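Local structure of L-lysine 6-oxidase (3WEU) at residues E98-N103 with N390-T395; K352-Y357 with D396-K401; N384-S389 with V528-Q533; T520-E525 with V570-A575; S532-V537 with K564-K569. The protein oxidises the epsilon-amino group of L-lysine with a cysteine tryptophylquinone cofactor, releasing ammonium and antibacterial hydrogen peroxide. One frame throughout, in Å; residues are numbered along the deposited sequence.

Contacts 1, 2 and 3 form one cluster, their centres 11 to 12 Å apart, around the loop between strands 381-382 and 400-402. Successive pieces of that loop serve them: 384-389 goes to contact 3, 390-395 to contact 1 and 396-401 to contact 2. Their segments interleave along the chain, and contact 1 joins the N-terminal region to the C-terminal one. Contact 4 follows, about 8 Å from contact 3 centre to centre, where strand 518-522 meets the chain leaving strand 557-571. Contact 5 is centred farther out, 15 Å from the centres of both, in the arm of strands 530-543 and 557-571. Contact 3, where strand 530-543 begins, and contact 4 connect the arm to the body.

Contact 1: residues E98-N103 with N390-T395; sequences EFRELN and NFYDLT. With SO4 (sulfate ion), chain C.
Tyr-392 lies against Arg-100 where two beta turns meet, a type II' turn from Arg-100 to Asn-103 and a type I' turn from Phe-391 to Leu-394. The stem of the arginine covers one face of the phenol: CD of Arg-100 stands 3.7 Å from the centroid of the Tyr-392 ring and 12° off its normal, a CH-pi contact. Because the arginine chain is extended from CG to NE, its guanidinium runs on, nearly parallel to the ring, past the CD1 side, and CZ of Arg-100 comes 3.5 Å from CD1 of Tyr-392. An apolar stem ending in a flat group suits this stacking.

At the edge of the ring, Tyr-392 OH donates to Glu-101 OE1; the modelled 2.4 Å is very short, and its exact length is doubtful. The carboxylate is nearly coplanar with the ring, brought there by a bend in the glutamate chain (chi2 81°), and OE1 is also hydrogen-bonded to Ser-387 OG.

Farther out, Asn-103 fixes the first turn. Its ND2 donates to Arg-100 O over 2.9 Å and is also hydrogen-bonded to Asn-397 OD1; Arg-100 O accepts from Asn-103 N as well. A water gives a proton to Tyr-392 O at 2.7 Å and weakly accepts one from Arg-100 NH1. A sulfate, probably from the crystallisation liquor, accepts from Phe-99 N. Leu-394 completes the contact, its CD1 methyl 3.4 Å from Asn-103 OD1.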
# COMPACT_ATOMS: atom_id res chain seq x y z
N GLU A 98 22.61 0.24 -6.03
CA GLU A 98 21.84 0.86 -4.97
C GLU A 98 22.81 1.66 -4.05
O GLU A 98 23.94 1.19 -3.80
CB GLU A 98 21.12 -0.24 -4.17
CG GLU A 98 19.90 -0.83 -4.86
CD GLU A 98 19.03 -1.70 -3.94
OE1 GLU A 98 19.39 -1.96 -2.76
OE2 GLU A 98 17.93 -2.10 -4.41
N PHE A 99 22.38 2.82 -3.55
CA PHE A 99 23.22 3.57 -2.65
C PHE A 99 23.18 2.97 -1.23
O PHE A 99 22.14 2.82 -0.61
CB PHE A 99 22.86 5.07 -2.62
CG PHE A 99 23.88 5.88 -1.83
CD1 PHE A 99 25.13 6.14 -2.37
CD2 PHE A 99 23.59 6.28 -0.54
CE1 PHE A 99 26.08 6.82 -1.65
CE2 PHE A 99 24.57 6.95 0.18
CZ PHE A 99 25.77 7.24 -0.39
N ARG A 100 24.36 2.57 -0.77
CA ARG A 100 24.59 2.10 0.57
C ARG A 100 25.71 2.82 1.29
O ARG A 100 26.76 2.19 1.65
CB ARG A 100 24.90 0.61 0.48
CG ARG A 100 23.62 -0.17 0.21
CD ARG A 100 23.96 -1.64 0.28
NE ARG A 100 22.79 -2.51 0.15
CZ ARG A 100 22.83 -3.83 0.31
NH1 ARG A 100 23.98 -4.45 0.55
NH2 ARG A 100 21.70 -4.53 0.22
N GLU A 101 25.52 4.14 1.49
CA GLU A 101 26.48 4.92 2.14
C GLU A 101 27.87 4.74 1.55
O GLU A 101 28.06 4.94 0.33
CB GLU A 101 26.38 4.67 3.65
CG GLU A 101 25.00 4.93 4.19
CD GLU A 101 24.01 3.77 3.98
OE1 GLU A 101 24.31 2.61 4.35
OE2 GLU A 101 22.96 4.06 3.39
N LEU A 102 28.86 4.37 2.36
CA LEU A 102 30.22 4.38 1.92
C LEU A 102 30.66 3.09 1.21
O LEU A 102 31.80 3.02 0.71
CB LEU A 102 31.15 4.65 3.06
CG LEU A 102 31.50 6.05 3.51
CD1 LEU A 102 31.58 7.21 2.55
CD2 LEU A 102 31.44 6.43 4.95
N ASN A 103 29.74 2.13 1.12
CA ASN A 103 30.09 0.88 0.40
C ASN A 103 30.28 1.21 -1.03
O ASN A 103 29.44 1.90 -1.68
CB ASN A 103 29.02 -0.16 0.58
CG ASN A 103 28.94 -0.68 2.03
OD1 ASN A 103 29.84 -1.40 2.52
ND2 ASN A 103 27.96 -0.22 2.73
N ASN A 390 27.32 -3.43 11.46
CA ASN A 390 26.80 -4.77 11.18
C ASN A 390 25.62 -4.84 10.24
O ASN A 390 24.90 -5.81 10.26
CB ASN A 390 26.48 -5.55 12.46
CG ASN A 390 25.37 -4.93 13.28
OD1 ASN A 390 25.14 -3.72 13.21
ND2 ASN A 390 24.73 -5.72 14.10
N PHE A 391 25.43 -3.81 9.40
CA PHE A 391 24.39 -3.83 8.37
C PHE A 391 24.89 -4.53 7.14
O PHE A 391 26.10 -4.81 7.00
CB PHE A 391 24.02 -2.40 7.98
CG PHE A 391 22.94 -1.77 8.82
CD1 PHE A 391 22.87 -2.00 10.19
CD2 PHE A 391 22.04 -0.85 8.23
CE1 PHE A 391 21.89 -1.39 10.95
CE2 PHE A 391 21.06 -0.23 8.99
CZ PHE A 391 21.01 -0.48 10.36
N TYR A 392 23.94 -4.87 6.29
CA TYR A 392 24.17 -5.40 4.95
C TYR A 392 24.92 -6.74 4.97
O TYR A 392 25.70 -6.99 4.07
CB TYR A 392 24.95 -4.39 4.11
CG TYR A 392 24.34 -3.01 4.05
CD1 TYR A 392 23.00 -2.84 3.71
CD2 TYR A 392 25.10 -1.88 4.34
CE1 TYR A 392 22.43 -1.55 3.64
CE2 TYR A 392 24.56 -0.60 4.25
CZ TYR A 392 23.24 -0.42 3.90
OH TYR A 392 22.69 0.86 3.83
N ASP A 393 24.72 -7.51 6.04
CA ASP A 393 25.42 -8.76 6.28
C ASP A 393 26.91 -8.56 6.39
O ASP A 393 27.65 -9.47 6.17
CB ASP A 393 25.04 -9.80 5.21
CG ASP A 393 23.57 -10.09 5.22
OD1 ASP A 393 22.94 -10.14 6.30
OD2 ASP A 393 22.99 -10.25 4.17
N LEU A 394 27.38 -7.38 6.79
CA LEU A 394 28.77 -7.13 7.00
C LEU A 394 29.04 -7.09 8.48
O LEU A 394 28.13 -6.96 9.27
CB LEU A 394 29.17 -5.73 6.45
CG LEU A 394 28.78 -5.51 4.97
CD1 LEU A 394 29.16 -4.10 4.51
CD2 LEU A 394 29.47 -6.57 4.08
N THR A 395 30.30 -7.09 8.88
CA THR A 395 30.59 -6.81 10.28
C THR A 395 31.50 -5.61 10.38
O THR A 395 31.82 -5.17 11.47
CB THR A 395 31.26 -8.02 11.00
OG1 THR A 395 32.40 -8.39 10.26
CG2 THR A 395 30.33 -9.22 11.13
S SO4 C . 18.60 3.01 -4.25
O1 SO4 C . 18.69 1.70 -3.50
O2 SO4 C . 18.18 2.59 -5.65
O3 SO4 C . 17.51 3.87 -3.67
O4 SO4 C . 19.88 3.85 -4.20
O HOH W 1 25.70 -6.85 1.36

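Contact 2: residues K352-Y357 with D396-K401; sequences KVIGDY and DNVVEK. With EDO (1,2-ethanediol), chain N.
Tyr-357 supplies the polar link across this contact, its OH donating to Asn-397 O over 2.6 Å. The hydroxyl approaches from above the carbonyl plane, 47° out of it, while the acceptor lies at the edge of the tyrosine ring. Tyrosine suits the place because a rigid ring carries the hydroxyl across to a backbone oxygen and leaves its carbons to pack on valine. The side chain of Asn-397 turns elsewhere, with ND2 bonded to Ser-388 O. NZ of Lys-352 donates to O1 of an ethanediol, probably from the crystallisation liquor, at 3.0 Å.

Apolar contacts flank the bond. CE1 of Tyr-357 touches CG2 of Val-399 at 3.5 Å, the two side chains crossing at about a right angle. Ile-354 approaches Val-398 more loosely, CG1 to CG2 at 4.2 Å.

A methyl-to-carboxylate contact stands apart from these: CG2 of Ile-354 rests 3.2 Å from OD2 of Asp-396, whose OD1 is held in a salt bridge by Arg-117.

The backbone of 353-356 is a type II beta turn, with Gly-355 (phi 76°) in the third position that glycine favours.

In the fold, the turn belongs to the loop between helix 336-344 and strand 381-382, while 396-401 runs into strand 400-402, where Glu-400 and Lys-401 bond through their backbones to Asn-384 and Gly-382.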
# COMPACT_ATOMS: atom_id res chain seq x y z
N LYS A 352 40.91 6.19 6.78
CA LYS A 352 40.03 5.48 5.86
C LYS A 352 40.31 3.98 5.93
O LYS A 352 40.39 3.30 4.91
CB LYS A 352 40.13 6.05 4.50
CG LYS A 352 39.32 7.43 4.51
CD LYS A 352 39.07 7.90 3.11
CE LYS A 352 38.20 9.13 2.99
NZ LYS A 352 38.74 10.23 3.79
N VAL A 353 40.22 3.47 7.15
CA VAL A 353 40.52 2.04 7.45
C VAL A 353 39.22 1.36 7.77
O VAL A 353 38.47 1.83 8.57
CB VAL A 353 41.44 1.91 8.65
CG1 VAL A 353 41.66 0.42 9.03
CG2 VAL A 353 42.77 2.53 8.28
N ILE A 354 38.95 0.24 7.13
CA ILE A 354 37.78 -0.53 7.43
C ILE A 354 37.84 -1.14 8.84
O ILE A 354 38.89 -1.63 9.24
CB ILE A 354 37.72 -1.66 6.38
CG1 ILE A 354 37.31 -1.05 5.01
CG2 ILE A 354 36.82 -2.77 6.83
CD1 ILE A 354 37.49 -2.09 3.93
N GLY A 355 36.72 -1.13 9.55
CA GLY A 355 36.60 -1.72 10.88
C GLY A 355 37.19 -0.92 11.99
O GLY A 355 37.40 -1.47 13.06
N ASP A 356 37.48 0.39 11.82
CA ASP A 356 38.09 1.14 12.88
C ASP A 356 37.03 2.18 13.30
O ASP A 356 36.73 3.10 12.56
CB ASP A 356 39.31 1.76 12.29
CG ASP A 356 40.16 2.48 13.29
OD1 ASP A 356 39.71 2.87 14.42
OD2 ASP A 356 41.34 2.71 12.90
N TYR A 357 36.36 1.98 14.40
CA TYR A 357 35.22 2.78 14.77
C TYR A 357 35.52 3.85 15.79
O TYR A 357 34.91 4.95 15.75
CB TYR A 357 34.05 1.85 15.26
CG TYR A 357 33.61 0.97 14.16
CD1 TYR A 357 32.85 1.51 13.10
CD2 TYR A 357 34.04 -0.37 14.05
CE1 TYR A 357 32.50 0.74 12.01
CE2 TYR A 357 33.69 -1.13 12.97
CZ TYR A 357 32.93 -0.60 11.97
OH TYR A 357 32.62 -1.30 10.85
N ASP A 396 31.89 -5.04 9.26
CA ASP A 396 32.83 -3.95 9.27
C ASP A 396 32.44 -2.80 8.29
O ASP A 396 33.28 -2.16 7.70
CB ASP A 396 34.23 -4.42 9.00
CG ASP A 396 34.37 -5.12 7.71
OD1 ASP A 396 33.40 -5.22 6.95
OD2 ASP A 396 35.48 -5.63 7.51
N ASN A 397 31.13 -2.59 8.16
CA ASN A 397 30.60 -1.47 7.38
C ASN A 397 31.19 -0.16 7.92
O ASN A 397 31.24 0.04 9.17
CB ASN A 397 29.11 -1.50 7.52
CG ASN A 397 28.43 -0.45 6.65
OD1 ASN A 397 28.83 -0.19 5.48
ND2 ASN A 397 27.44 0.22 7.26
N VAL A 398 31.62 0.71 7.03
CA VAL A 398 32.29 1.96 7.46
C VAL A 398 31.23 2.93 7.98
O VAL A 398 30.20 3.18 7.30
CB VAL A 398 33.03 2.58 6.30
CG1 VAL A 398 33.66 3.94 6.64
CG2 VAL A 398 34.17 1.63 5.85
N VAL A 399 31.54 3.47 9.16
CA VAL A 399 30.69 4.45 9.86
C VAL A 399 31.43 5.79 9.86
O VAL A 399 32.63 5.86 10.02
CB VAL A 399 30.47 3.98 11.30
CG1 VAL A 399 29.84 5.02 12.20
CG2 VAL A 399 29.65 2.71 11.27
N GLU A 400 30.69 6.88 9.68
CA GLU A 400 31.27 8.21 9.87
C GLU A 400 30.14 9.13 10.33
O GLU A 400 29.38 9.63 9.54
CB GLU A 400 31.94 8.71 8.60
CG GLU A 400 32.70 9.97 8.86
CD GLU A 400 32.90 10.78 7.62
OE1 GLU A 400 33.99 10.56 6.97
OE2 GLU A 400 32.01 11.63 7.25
N LYS A 401 30.00 9.25 11.61
CA LYS A 401 28.74 9.77 12.20
C LYS A 401 28.61 11.28 12.06
O LYS A 401 27.49 11.80 11.72
CB LYS A 401 28.69 9.43 13.64
CG LYS A 401 28.47 7.97 13.95
CD LYS A 401 28.29 7.76 15.45
CE LYS A 401 27.87 6.30 15.69
NZ LYS A 401 27.50 6.14 17.13
C1 EDO N . 42.61 11.60 3.56
O1 EDO N . 41.72 10.45 3.59
C2 EDO N . 41.93 12.96 3.43
O2 EDO N . 40.59 12.82 2.98

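Contact 3: residues N384-S389 with V528-Q533; sequences NSVSSS and VNKASQ
Ser-388 and Val-528 bring the two backbones closest, with their CA atoms 4.5 Å apart, where the loop 384-389 packs against the residues leading into strand 530-543. The loop is shaped by an Asx turn: OD1 of Asn-384 accepts from Val-386 N and, on a lone pair in the carbonyl plane, from Ser-387 N. Asparagine suits this role because its short amide can mimic a backbone group. Its ND2 is bonded to Val-398 O and to Ser-387 OG, so the amide is held at both ends.

Asn-529 reaches into this curl from the other segment. Its ND2 donates to Asn-384 O at 2.9 Å and to Ser-387 O at 3.0 Å, binding two carbonyls that the curl brings together. Both donations come from above the carbonyl planes, but Ser-387 O lies close to the plane of the Asn-529 amide and receives the straighter bond, 162° at the hydrogen. The two asparagine amides are themselves turned 59° apart.

Ser-388 works as a small two-way link. OG accepts from Asn-529 N over 2.8 Å and donates to Lys-530 O over 2.9 Å, along a lone pair in the carbonyl plane. With chi1 at -64° OG lies beside the serine's own N, facing the strand backbone. A short hydroxyl can do both jobs in this buried place. Ser-385 in turn packs on Trp-580, next in sequence to the cofactor residue Trp-581. The lysine stem runs extended past Val-386, whose O has no polar partner in the model and sits 3.4 Å from Lys-530 CE.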
# COMPACT_ATOMS: atom_id res chain seq x y z
N ASN A 384 28.42 8.79 7.06
CA ASN A 384 27.54 7.70 7.42
C ASN A 384 27.08 7.65 8.84
O ASN A 384 27.68 6.97 9.70
CB ASN A 384 28.08 6.32 7.01
CG ASN A 384 27.12 5.25 7.38
OD1 ASN A 384 25.92 5.50 7.42
ND2 ASN A 384 27.59 4.03 7.57
N SER A 385 25.96 8.32 9.07
CA SER A 385 25.24 8.30 10.32
C SER A 385 24.00 7.38 10.23
O SER A 385 23.16 7.45 11.11
CB SER A 385 24.76 9.72 10.64
OG SER A 385 24.08 10.28 9.49
N VAL A 386 23.88 6.64 9.16
CA VAL A 386 22.67 5.91 8.77
C VAL A 386 22.76 4.42 9.05
O VAL A 386 21.82 3.81 9.62
CB VAL A 386 22.42 6.15 7.26
CG1 VAL A 386 21.19 5.40 6.80
CG2 VAL A 386 22.15 7.66 7.04
N SER A 387 23.86 3.80 8.68
CA SER A 387 23.98 2.30 8.86
C SER A 387 25.10 1.91 9.83
O SER A 387 26.12 2.56 9.90
CB SER A 387 24.17 1.64 7.48
OG SER A 387 25.33 2.16 6.83
N SER A 388 24.87 0.89 10.63
CA SER A 388 25.84 0.44 11.60
C SER A 388 26.90 -0.44 11.00
O SER A 388 26.78 -0.89 9.85
CB SER A 388 25.09 -0.39 12.68
OG SER A 388 24.16 0.37 13.40
N SER A 389 27.89 -0.78 11.80
CA SER A 389 29.00 -1.66 11.41
C SER A 389 28.47 -2.99 10.91
O SER A 389 29.11 -3.60 10.05
CB SER A 389 29.92 -1.92 12.61
OG SER A 389 29.24 -2.54 13.70
N VAL A 528 27.74 1.72 16.09
CA VAL A 528 26.30 1.62 15.97
C VAL A 528 25.67 2.94 15.51
O VAL A 528 25.86 3.99 16.15
CB VAL A 528 25.69 1.29 17.30
CG1 VAL A 528 24.17 1.24 17.15
CG2 VAL A 528 26.22 -0.11 17.77
N ASN A 529 24.96 2.89 14.39
CA ASN A 529 24.02 3.99 14.05
C ASN A 529 22.57 3.64 14.42
O ASN A 529 21.87 4.47 14.94
CB ASN A 529 24.15 4.40 12.59
CG ASN A 529 25.28 5.38 12.37
OD1 ASN A 529 25.41 6.32 13.11
ND2 ASN A 529 26.08 5.18 11.35
N LYS A 530 22.15 2.41 14.12
CA LYS A 530 20.76 1.97 14.34
C LYS A 530 20.79 0.60 15.03
O LYS A 530 21.74 -0.17 14.88
CB LYS A 530 19.95 1.94 13.01
CG LYS A 530 19.84 3.33 12.47
CD LYS A 530 18.67 3.69 11.69
CE LYS A 530 18.96 4.98 10.98
NZ LYS A 530 18.02 4.86 9.89
N ALA A 531 19.74 0.32 15.78
CA ALA A 531 19.61 -0.96 16.47
C ALA A 531 18.16 -1.32 16.41
O ALA A 531 17.29 -0.44 16.07
CB ALA A 531 19.98 -0.75 17.88
N SER A 532 17.83 -2.56 16.79
CA SER A 532 16.39 -2.88 16.92
C SER A 532 15.98 -2.40 18.29
O SER A 532 16.78 -2.33 19.22
CB SER A 532 16.14 -4.37 16.74
OG SER A 532 16.78 -5.01 17.81
N GLN A 533 14.72 -2.04 18.43
CA GLN A 533 14.24 -1.59 19.67
C GLN A 533 12.92 -2.30 19.97
O GLN A 533 12.03 -2.36 19.09
CB GLN A 533 14.05 -0.11 19.63
CG GLN A 533 13.51 0.51 20.91
CD GLN A 533 13.39 2.01 20.80
OE1 GLN A 533 14.35 2.80 21.02
NE2 GLN A 533 12.19 2.42 20.46

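Contact 4: residues T520-E525 with V570-A575; sequences TVNFSE and VPLPPA
Both ends of the Asn-522 amide are gripped. OD1 accepts from Ser-524 N and Glu-525 N, each at 3.0 Å, while ND2 crosses to the other segment and donates to Leu-572 O over 2.8 Å. A second bond from ND2, to Ser-524 OG, lies near the amide plane, as does the bond to Leu-572, so these partners fix the rotation of the group. The amide gets there because CG stands anti to the backbone N (chi1 168°). By accepting from Ser-524 N, OD1 closes an Asx turn just after the strand, a task asparagine suits well.

Asn-522 also pairs with Ala-575 as an antiparallel, non-hydrogen-bonded pair of the two-stranded sheet 518-522 with 575-579; the second strand runs on toward Trp-581, half of the cysteine tryptophylquinone. Next to that pair, Phe-523 N donates to Pro-574 O at 3.1 Å. The cis peptide bond before Pro-574 bends the chain round, and proline is the residue that accepts such a bond readily. Its CG lies over one face of Phe-523, toward the rim, in a CH-pi contact 4.3 Å from the centroid of the Phe-523 ring, while the carbonyl carbon C of Ala-575 meets the ring edge.

At the other end, the methyl CG2 of Thr-520 touches Ala-575 CB at 3.5 Å, and Pro-571 CB lies 3.3 Å from Thr-520 O.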
# COMPACT_ATOMS: atom_id res chain seq x y z
N THR A 520 18.88 11.73 13.37
CA THR A 520 19.05 11.51 14.77
C THR A 520 20.16 10.48 14.92
O THR A 520 19.98 9.30 14.56
CB THR A 520 17.65 11.01 15.28
OG1 THR A 520 16.76 12.16 15.20
CG2 THR A 520 17.73 10.62 16.66
N VAL A 521 21.30 10.90 15.45
CA VAL A 521 22.57 10.15 15.41
C VAL A 521 23.02 9.73 16.82
O VAL A 521 23.20 10.55 17.74
CB VAL A 521 23.71 10.98 14.76
CG1 VAL A 521 24.92 10.11 14.51
CG2 VAL A 521 23.20 11.65 13.46
N ASN A 522 23.20 8.42 17.00
CA ASN A 522 23.65 7.87 18.26
C ASN A 522 25.05 8.44 18.56
O ASN A 522 25.90 8.49 17.64
CB ASN A 522 23.80 6.33 18.17
CG ASN A 522 24.53 5.78 19.35
OD1 ASN A 522 25.73 5.60 19.31
ND2 ASN A 522 23.85 5.70 20.46
N PHE A 523 25.34 8.72 19.82
CA PHE A 523 26.69 9.15 20.11
C PHE A 523 27.38 8.37 21.26
O PHE A 523 28.32 8.87 21.87
CB PHE A 523 26.74 10.63 20.36
CG PHE A 523 25.85 11.12 21.45
CD1 PHE A 523 26.36 11.35 22.71
CD2 PHE A 523 24.54 11.51 21.20
CE1 PHE A 523 25.59 11.89 23.74
CE2 PHE A 523 23.75 12.03 22.23
CZ PHE A 523 24.26 12.20 23.50
N SER A 524 26.93 7.18 21.54
CA SER A 524 27.44 6.40 22.70
C SER A 524 28.24 5.20 22.27
O SER A 524 29.09 4.72 23.00
CB SER A 524 26.30 5.92 23.59
OG SER A 524 25.40 5.11 22.88
N GLU A 525 27.97 4.68 21.09
CA GLU A 525 28.62 3.43 20.63
C GLU A 525 29.13 3.68 19.22
O GLU A 525 28.34 3.74 18.25
CB GLU A 525 27.62 2.27 20.59
CG GLU A 525 27.26 1.75 21.99
CD GLU A 525 28.43 0.95 22.59
OE1 GLU A 525 29.47 0.73 21.93
OE2 GLU A 525 28.31 0.67 23.76
N VAL A 570 16.17 1.57 14.41
CA VAL A 570 16.00 2.92 14.87
C VAL A 570 17.28 3.44 15.47
O VAL A 570 18.07 2.66 15.91
CB VAL A 570 14.89 3.02 15.93
CG1 VAL A 570 13.57 2.58 15.26
CG2 VAL A 570 15.22 2.24 17.18
N PRO A 571 17.48 4.74 15.44
CA PRO A 571 18.65 5.30 16.07
C PRO A 571 18.79 4.85 17.50
O PRO A 571 17.85 4.90 18.24
CB PRO A 571 18.39 6.83 15.98
CG PRO A 571 17.50 7.00 14.76
CD PRO A 571 16.61 5.78 14.83
N LEU A 572 19.94 4.37 17.88
CA LEU A 572 20.19 3.96 19.25
C LEU A 572 20.28 5.17 20.15
O LEU A 572 21.11 6.03 19.91
CB LEU A 572 21.49 3.17 19.37
CG LEU A 572 21.81 2.64 20.76
CD1 LEU A 572 20.78 1.51 21.14
CD2 LEU A 572 23.23 2.17 20.81
N PRO A 573 19.46 5.26 21.19
CA PRO A 573 19.66 6.34 22.16
C PRO A 573 20.94 6.11 22.95
O PRO A 573 21.29 4.96 23.13
CB PRO A 573 18.50 6.19 23.09
CG PRO A 573 17.53 5.31 22.40
CD PRO A 573 18.29 4.41 21.54
N PRO A 574 21.61 7.15 23.44
CA PRO A 574 21.21 8.54 23.29
C PRO A 574 21.66 9.10 21.95
O PRO A 574 22.70 8.67 21.39
CB PRO A 574 21.91 9.24 24.46
CG PRO A 574 23.20 8.45 24.55
CD PRO A 574 22.74 7.01 24.36
N ALA A 575 20.85 10.00 21.38
CA ALA A 575 21.13 10.46 20.05
C ALA A 575 21.02 11.96 19.96
O ALA A 575 20.41 12.60 20.83
CB ALA A 575 20.20 9.84 19.06

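Contact 5: residues S532-V537 with K564-K569; sequences SQTETV and KNVDEK
A two-stranded antiparallel ribbon, the base of a long hairpin arm, brings Gln-533, Thr-534 and Glu-535 alongside Asp-567, Val-566 and Asn-565. The local axes run 170° apart and 4.7 Å from each other. Two hydrogen-bonded pairs carry the ladder. Gln-533 N donates to Asp-567 O over 2.8 Å and Asp-567 N returns the bond to Gln-533 O; two residues on, Glu-535 and Asn-565 repeat the exchange, with Asn-565 N to Glu-535 O at 2.8 Å. All four are fairly straight at the hydrogen.

Between and beyond these lie the non-hydrogen-bonded pairs Thr-534 with Val-566 and Thr-536 with Lys-564, on the face opposite to Gln-533 and Glu-535. Beta-branched threonine and valine suit an extended strand. CG2 of Thr-534 touches CG of Lys-564 at 3.8 Å, while OG1 of Thr-536 lies 3.7 Å from the same CG. The lysine stem thus packs against two threonines before it bends at chi3 (50°) and its end leads away from the ribbon partner.

On the Gln-533 face, a water lies 2.6 Å from OD2 of Asp-567 and 3.1 Å from Asn-565 O, with a weak link to Gln-533 NE2. Polar side chains are natural here, since the ribbon is largely exposed.

Toward the body, the chain turns a corner at Glu-568 and Lys-569; outward, strands 530-543 and 557-571 continue, Val-537 pairing with Thr-563, and the backbone of Lys-564 bonds to the second subunit.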
# COMPACT_ATOMS: atom_id res chain seq x y z
N SER A 532 17.83 -2.56 16.79
CA SER A 532 16.39 -2.88 16.92
C SER A 532 15.98 -2.40 18.29
O SER A 532 16.78 -2.33 19.22
CB SER A 532 16.14 -4.37 16.74
OG SER A 532 16.78 -5.01 17.81
N GLN A 533 14.72 -2.04 18.43
CA GLN A 533 14.24 -1.59 19.67
C GLN A 533 12.92 -2.30 19.97
O GLN A 533 12.03 -2.36 19.09
CB GLN A 533 14.05 -0.11 19.63
CG GLN A 533 13.51 0.51 20.91
CD GLN A 533 13.39 2.01 20.80
OE1 GLN A 533 14.35 2.80 21.02
NE2 GLN A 533 12.19 2.42 20.46
N THR A 534 12.81 -2.81 21.18
CA THR A 534 11.58 -3.48 21.63
C THR A 534 11.08 -2.71 22.78
O THR A 534 11.77 -2.58 23.83
CB THR A 534 11.80 -4.96 21.96
OG1 THR A 534 12.30 -5.62 20.78
CG2 THR A 534 10.50 -5.69 22.41
N GLU A 535 9.85 -2.20 22.62
CA GLU A 535 9.16 -1.45 23.66
C GLU A 535 7.98 -2.31 24.13
O GLU A 535 7.08 -2.60 23.34
CB GLU A 535 8.62 -0.12 23.14
CG GLU A 535 8.02 0.70 24.29
CD GLU A 535 7.19 1.91 23.86
OE1 GLU A 535 7.12 2.21 22.67
OE2 GLU A 535 6.58 2.56 24.75
N THR A 536 8.04 -2.79 25.37
CA THR A 536 6.97 -3.62 25.97
C THR A 536 6.28 -2.82 27.04
O THR A 536 6.93 -2.33 27.96
CB THR A 536 7.54 -4.90 26.55
OG1 THR A 536 8.30 -5.54 25.51
CG2 THR A 536 6.44 -5.87 27.01
N VAL A 537 4.96 -2.65 26.93
CA VAL A 537 4.21 -1.90 27.89
C VAL A 537 3.23 -2.86 28.54
O VAL A 537 2.38 -3.41 27.86
CB VAL A 537 3.45 -0.74 27.25
CG1 VAL A 537 2.68 0.02 28.34
CG2 VAL A 537 4.40 0.24 26.58
N LYS A 564 3.58 -5.02 22.67
CA LYS A 564 4.98 -5.24 22.29
C LYS A 564 5.19 -4.63 20.95
O LYS A 564 4.66 -5.07 19.95
CB LYS A 564 5.37 -6.69 22.31
CG LYS A 564 6.91 -6.87 22.36
CD LYS A 564 7.41 -8.31 22.34
CE LYS A 564 6.76 -9.06 21.19
NZ LYS A 564 7.60 -10.08 20.52
N ASN A 565 5.92 -3.52 20.93
CA ASN A 565 6.28 -2.91 19.65
C ASN A 565 7.76 -3.08 19.30
O ASN A 565 8.63 -2.62 20.05
CB ASN A 565 5.96 -1.43 19.69
CG ASN A 565 5.42 -0.94 18.37
OD1 ASN A 565 4.24 -1.17 18.08
ND2 ASN A 565 6.26 -0.29 17.54
N VAL A 566 8.04 -3.73 18.19
CA VAL A 566 9.37 -3.93 17.73
C VAL A 566 9.66 -3.07 16.50
O VAL A 566 8.89 -3.06 15.57
CB VAL A 566 9.60 -5.41 17.43
CG1 VAL A 566 11.07 -5.65 17.15
CG2 VAL A 566 9.12 -6.25 18.60
N ASP A 567 10.72 -2.29 16.54
CA ASP A 567 11.19 -1.59 15.36
C ASP A 567 12.55 -2.11 15.09
O ASP A 567 13.44 -2.01 15.99
CB ASP A 567 11.28 -0.08 15.59
CG ASP A 567 9.95 0.53 15.88
OD1 ASP A 567 9.21 0.83 14.93
OD2 ASP A 567 9.61 0.71 17.07
N GLU A 568 12.77 -2.54 13.87
CA GLU A 568 13.99 -3.25 13.52
C GLU A 568 15.24 -2.35 13.40
O GLU A 568 16.37 -2.82 13.62
CB GLU A 568 13.78 -4.08 12.24
CG GLU A 568 14.37 -5.50 12.30
CD GLU A 568 13.87 -6.42 13.48
OE1 GLU A 568 14.68 -7.23 14.03
OE2 GLU A 568 12.69 -6.36 13.88
N LYS A 569 15.06 -1.09 13.05
CA LYS A 569 16.22 -0.23 12.79
C LYS A 569 15.85 1.17 13.19
O LYS A 569 15.27 1.88 12.36
CB LYS A 569 16.58 -0.21 11.29
CG LYS A 569 16.90 -1.58 10.72
CD LYS A 569 17.85 -1.59 9.52
CE LYS A 569 17.70 -0.41 8.55
NZ LYS A 569 16.37 -0.18 7.90
O HOH W 2 9.97 0.15 19.55